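Local structure of Xaa-Pro aminopeptidase (Thermococcus sibiricus MM 739, 4RGZ) at residues 269-274 and 321-326; 326-331 and 344-349. The protein is probably a zinc-dependent prolidase or aminopeptidase of the M24B family, hydrolysing peptide bonds next to proline. One frame throughout, in Å; residues are numbered along the deposited sequence.

Contact 1. Residues 269-274 and 321-326; sequences VAEGIP and LKDGMV
The L321 side chain lies alongside I273, the two pointing the same way, with CD1 of L321 4.1 Å from CG1 of I273. Here two loops of the catalytic, pita-bread-fold domain are tied together, each formed round a type II beta turn: A270 to I273, between helices 249-268 and 275-288, and K322 to M325, just ahead of strand 326-335. L321 turns CG beside its own backbone N, which brings the isobutyl group against the carbonyl of I273, the same carbonyl that L321 N reaches. V278 of helix 275-288 and F327 also pack on this leucine. Two backbone bonds join the loops: G272 N donates to L321 O at 2.9 Å, and L321 N to I273 O at 3.1 Å. Both turns put a glycine third, G272 and G324, at backbone angles where a CB would collide with the preceding carbonyl oxygen. The third bond is made by E271. With CG anti to N (chi1 170°) and the chain extended, its carboxylate reaches across to the second turn, where OE2 takes D323 N through its anti lone pair at 3.0 Å, nearly straight (165°). An alanine here removes that acceptor, which would probably leave D323 N without its mate and the two turns less firmly joined. The D323 carboxylate stands close by, its plane turned 48° from that of E271. K352 lies near both acids: its backbone N binds D323 OD1, and its NZ makes a weak, long ion pair with E271 OE1. Within the second turn, M325 N closes the loop on K322 O at 3.0 Å, while K322 N makes a weak bond to the M325 sulfur, SD, at 3.3 Å.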
loop_
_atom_site.group_PDB
_atom_site.type_symbol
_atom_site.label_atom_id
_atom_site.label_comp_id
_atom_site.label_asym_id
_atom_site.label_seq_id
_atom_site.Cartn_x
_atom_site.Cartn_y
_atom_site.Cartn_z
ATOM N N VAL A 269 20.218 21.480 -13.396
ATOM C CA VAL A 269 18.930 21.214 -14.039
ATOM C C VAL A 269 18.534 22.351 -14.991
ATOM O O VAL A 269 18.414 23.507 -14.573
ATOM C CB VAL A 269 17.785 21.006 -13.044
ATOM C CG1 VAL A 269 16.461 20.956 -13.798
ATOM C CG2 VAL A 269 18.000 19.762 -12.237
ATOM N N ALA A 270 18.339 21.971 -16.257
ATOM C CA ALA A 270 17.976 22.850 -17.378
ATOM C C ALA A 270 17.251 21.994 -18.442
ATOM O O ALA A 270 17.533 20.786 -18.568
ATOM C CB ALA A 270 19.215 23.474 -17.976
ATOM N N GLU A 271 16.309 22.580 -19.182
ATOM C CA GLU A 271 15.717 21.847 -20.291
ATOM C C GLU A 271 16.806 21.487 -21.303
ATOM O O GLU A 271 17.650 22.316 -21.672
ATOM C CB GLU A 271 14.587 22.644 -20.990
ATOM C CG GLU A 271 14.089 22.035 -22.307
ATOM C CD GLU A 271 12.782 22.633 -22.801
ATOM O OE1 GLU A 271 12.808 23.421 -23.778
ATOM O OE2 GLU A 271 11.724 22.325 -22.233
ATOM N N GLY A 272 16.769 20.254 -21.777
ATOM C CA GLY A 272 17.661 19.857 -22.841
ATOM C C GLY A 272 18.851 19.062 -22.335
ATOM O O GLY A 272 19.647 18.616 -23.129
ATOM N N ILE A 273 18.988 18.862 -21.024
ATOM C CA ILE A 273 20.148 18.134 -20.554
ATOM C C ILE A 273 19.785 16.736 -20.045
ATOM O O ILE A 273 18.700 16.547 -19.490
ATOM C CB ILE A 273 21.029 18.914 -19.535
ATOM C CG1 ILE A 273 20.823 18.396 -18.129
ATOM C CG2 ILE A 273 20.897 20.431 -19.630
ATOM C CD1 ILE A 273 22.146 18.241 -17.421
ATOM N N PRO A 274 20.689 15.744 -20.252
ATOM C CA PRO A 274 20.271 14.382 -19.930
ATOM C C PRO A 274 20.206 14.162 -18.433
ATOM O O PRO A 274 20.979 14.751 -17.673
ATOM C CB PRO A 274 21.345 13.504 -20.605
ATOM C CG PRO A 274 21.982 14.364 -21.659
ATOM C CD PRO A 274 21.900 15.766 -21.117
ATOM N N LEU A 321 15.787 16.094 -20.288
ATOM C CA LEU A 321 14.851 16.706 -19.359
ATOM C C LEU A 321 14.047 17.807 -20.052
ATOM O O LEU A 321 14.566 18.542 -20.918
ATOM C CB LEU A 321 15.597 17.265 -18.158
ATOM C CG LEU A 321 16.096 16.234 -17.145
ATOM C CD1 LEU A 321 17.463 16.591 -16.610
ATOM C CD2 LEU A 321 15.124 16.118 -16.005
ATOM N N LYS A 322 12.770 17.911 -19.692
ATOM C CA LYS A 322 11.892 18.864 -20.420
ATOM C C LYS A 322 11.041 19.652 -19.442
ATOM O O LYS A 322 10.652 19.126 -18.380
ATOM C CB LYS A 322 10.943 18.138 -21.389
ATOM C CG LYS A 322 11.562 17.202 -22.406
ATOM C CD LYS A 322 12.135 17.946 -23.594
ATOM C CE LYS A 322 12.241 17.026 -24.796
ATOM N NZ LYS A 322 12.570 17.779 -26.040
ATOM N N ASP A 323 10.749 20.899 -19.796
ATOM C CA ASP A 323 9.713 21.638 -19.076
ATOM C C ASP A 323 8.583 20.693 -18.672
ATOM O O ASP A 323 8.125 19.885 -19.479
ATOM C CB ASP A 323 9.151 22.793 -19.902
ATOM C CG ASP A 323 10.024 24.028 -19.850
ATOM O OD1 ASP A 323 10.954 24.092 -19.022
ATOM O OD2 ASP A 323 9.791 24.946 -20.666
ATOM N N GLY A 324 8.165 20.777 -17.419
ATOM C CA GLY A 324 7.029 20.009 -16.972
ATOM C C GLY A 324 7.391 18.842 -16.086
ATOM O O GLY A 324 6.547 18.379 -15.288
ATOM N N MET A 325 8.639 18.378 -16.218
ATOM C CA MET A 325 9.120 17.251 -15.437
ATOM C C MET A 325 9.319 17.651 -13.977
ATOM O O MET A 325 9.797 18.736 -13.701
ATOM C CB MET A 325 10.407 16.684 -16.034
ATOM C CG MET A 325 10.202 15.866 -17.298
ATOM S SD MET A 325 11.733 15.269 -18.069
ATOM C CE MET A 325 10.994 14.259 -19.370
ATOM N N VAL A 326 8.917 16.781 -13.050
ATOM C CA VAL A 326 9.154 17.016 -11.622
ATOM C C VAL A 326 9.867 15.826 -11.070
ATOM O O VAL A 326 9.562 14.695 -11.451
ATOM C CB VAL A 326 7.872 17.170 -10.804
ATOM C CG1 VAL A 326 8.224 17.473 -9.351
ATOM C CG2 VAL A 326 6.966 18.247 -11.399
#

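Contact 2. Residues 326-331 and 344-349; sequences VFTIEP and EDDVAL. With ZN (zinc ion), chain E.
E344 OE1, set beside the E330 carboxylate, is gripped twice: it binds the zinc ion at 2.2 Å and accepts a hydrogen bond from T239 OG1. D226 and D237 complete the protein ligands of this metal, and water 1 sits 2.1 Å from the zinc. The same water donates to E330 OE1 at 2.8 Å, bridging metal and glutamate. E344 holds CG anti to its backbone N (chi1 -169°) and runs out extended beside E330, with the two carboxylates stacked and their planes only 11° apart. E330 OE1 lies 3.5 Å from this zinc without binding it here, although E330 is a zinc ligand in a structure of this protein. Behind the site the strands pair antiparallel. F327 with V347 and I329 with D345 are hydrogen-bonded pairs, the shortest backbone bond being V347 N to F327 O at 2.8 Å. On one face I329 CG1 packs on V347 CG2 at 3.7 Å, while V347 O lies over the rim of the F327 ring. T328 and D346 share the other face and run side by side, CG2 of T328 3.6 Å from OD1 of D346. Their polar atoms are held by neighbours: T328 OG1 by H301 N, D346 OD2 by the N of D237, a second-shell tie to a zinc ligand. The arrangement is a beta hairpin bearing E344, a zinc ligand here, and E330, consistent with the dinuclear centre of M24 metallopeptidases.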
loop_
_atom_site.group_PDB
_atom_site.type_symbol
_atom_site.label_atom_id
_atom_site.label_comp_id
_atom_site.label_asym_id
_atom_site.label_seq_id
_atom_site.Cartn_x
_atom_site.Cartn_y
_atom_site.Cartn_z
ATOM N N VAL A 326 8.917 16.781 -13.050
ATOM C CA VAL A 326 9.154 17.016 -11.622
ATOM C C VAL A 326 9.867 15.826 -11.070
ATOM O O VAL A 326 9.562 14.695 -11.451
ATOM C CB VAL A 326 7.872 17.170 -10.804
ATOM C CG1 VAL A 326 8.224 17.473 -9.351
ATOM C CG2 VAL A 326 6.966 18.247 -11.399
ATOM N N PHE A 327 10.808 16.076 -10.166
ATOM C CA PHE A 327 11.714 15.026 -9.674
ATOM C C PHE A 327 12.563 15.469 -8.518
ATOM O O PHE A 327 12.699 16.667 -8.230
ATOM C CB PHE A 327 12.640 14.528 -10.793
ATOM C CG PHE A 327 13.393 15.617 -11.488
ATOM C CD1 PHE A 327 12.855 16.250 -12.587
ATOM C CD2 PHE A 327 14.659 15.991 -11.061
ATOM C CE1 PHE A 327 13.545 17.252 -13.243
ATOM C CE2 PHE A 327 15.366 16.992 -11.717
ATOM C CZ PHE A 327 14.797 17.626 -12.809
ATOM N N THR A 328 13.185 14.486 -7.893
ATOM C CA THR A 328 14.042 14.724 -6.724
ATOM C C THR A 328 15.498 14.829 -7.093
ATOM O O THR A 328 15.933 14.256 -8.103
ATOM C CB THR A 328 13.924 13.579 -5.702
ATOM O OG1 THR A 328 14.372 12.363 -6.314
ATOM C CG2 THR A 328 12.474 13.438 -5.222
ATOM N N ILE A 329 16.238 15.578 -6.269
ATOM C CA ILE A 329 17.721 15.652 -6.314
ATOM C C ILE A 329 18.114 15.358 -4.879
ATOM O O ILE A 329 17.741 16.095 -3.978
ATOM C CB ILE A 329 18.190 17.046 -6.791
ATOM C CG1 ILE A 329 17.552 17.384 -8.156
ATOM C CG2 ILE A 329 19.709 17.195 -6.822
ATOM C CD1 ILE A 329 17.926 16.477 -9.318
ATOM N N GLU A 330 18.761 14.213 -4.661
ATOM C CA GLU A 330 19.006 13.681 -3.293
ATOM C C GLU A 330 20.296 12.837 -3.170
ATOM O O GLU A 330 20.268 11.681 -2.735
ATOM C CB GLU A 330 17.782 12.905 -2.739
ATOM C CG GLU A 330 17.302 11.729 -3.596
ATOM C CD GLU A 330 16.153 10.861 -3.016
ATOM O OE1 GLU A 330 15.825 10.879 -1.804
ATOM O OE2 GLU A 330 15.555 10.131 -3.827
ATOM N N PRO A 331 21.445 13.429 -3.520
ATOM C CA PRO A 331 22.677 12.694 -3.258
ATOM C C PRO A 331 22.883 12.457 -1.748
ATOM O O PRO A 331 22.395 13.237 -0.906
ATOM C CB PRO A 331 23.773 13.650 -3.782
ATOM C CG PRO A 331 23.160 15.010 -3.756
ATOM C CD PRO A 331 21.691 14.817 -3.967
ATOM N N GLU A 344 17.408 16.259 0.065
ATOM C CA GLU A 344 16.497 16.025 -1.031
ATOM C C GLU A 344 15.573 17.215 -1.219
ATOM O O GLU A 344 14.988 17.759 -0.266
ATOM C CB GLU A 344 15.654 14.795 -0.727
ATOM C CG GLU A 344 14.826 14.273 -1.898
ATOM C CD GLU A 344 13.893 13.145 -1.487
ATOM O OE1 GLU A 344 13.597 12.992 -0.261
ATOM O OE2 GLU A 344 13.441 12.410 -2.391
ATOM N N ASP A 345 15.437 17.616 -2.468
ATOM C CA ASP A 345 14.499 18.651 -2.835
ATOM C C ASP A 345 13.641 18.122 -3.983
ATOM O O ASP A 345 14.005 17.170 -4.701
ATOM C CB ASP A 345 15.248 19.914 -3.285
ATOM C CG ASP A 345 15.736 20.785 -2.119
ATOM O OD1 ASP A 345 14.990 21.032 -1.149
ATOM O OD2 ASP A 345 16.867 21.291 -2.195
ATOM N N ASP A 346 12.496 18.771 -4.164
ATOM C CA ASP A 346 11.644 18.509 -5.298
ATOM C C ASP A 346 11.881 19.635 -6.285
ATOM O O ASP A 346 11.807 20.803 -5.907
ATOM C CB ASP A 346 10.205 18.399 -4.809
ATOM C CG ASP A 346 10.032 17.197 -3.918
ATOM O OD1 ASP A 346 10.991 16.390 -3.918
ATOM O OD2 ASP A 346 8.998 17.040 -3.219
ATOM N N VAL A 347 12.215 19.287 -7.527
ATOM C CA VAL A 347 12.506 20.292 -8.557
ATOM C C VAL A 347 11.510 20.122 -9.706
ATOM O O VAL A 347 11.199 19.015 -10.105
ATOM C CB VAL A 347 13.942 20.131 -9.111
ATOM C CG1 VAL A 347 14.262 21.205 -10.139
ATOM C CG2 VAL A 347 14.976 20.101 -8.002
ATOM N N ALA A 348 10.991 21.227 -10.212
ATOM C CA ALA A 348 10.097 21.269 -11.365
ATOM C C ALA A 348 10.884 22.061 -12.362
ATOM O O ALA A 348 11.524 23.053 -11.996
ATOM C CB ALA A 348 8.823 22.012 -11.026
ATOM N N LEU A 349 10.867 21.607 -13.607
ATOM C CA LEU A 349 11.528 22.294 -14.692
ATOM C C LEU A 349 10.496 23.215 -15.376
ATOM O O LEU A 349 9.603 22.739 -16.068
ATOM C CB LEU A 349 12.070 21.254 -15.673
ATOM C CG LEU A 349 13.503 21.381 -16.163
ATOM C CD1 LEU A 349 13.802 20.229 -17.101
ATOM C CD2 LEU A 349 13.737 22.698 -16.874
HETATM ZN ZN ZN E . 12.768 10.980 -0.141
HETATM O O HOH W 1 13.383 9.485 -1.467
#

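In the fold
Contacts 1 and 2 follow each other along the chain, with centres 11 Å apart and V326 in common, where the loop of 321-326 passes into strand 326-335. Contact 1 lies near the surface, against the loop between helices 249-268 and 275-288; contact 2 is buried in the hairpin of strands 326-335 and 339-350. They meet at L349, whose backbone probably hydrogen-bonds with G324 and M325, G324 N lying 2.8 Å from L349 O, and again where L321 packs on F327. Together they connect the helical outer layer of the M24 domain to the hairpin that supplies E344 to the zinc site, contact 1 itself being away from the metals.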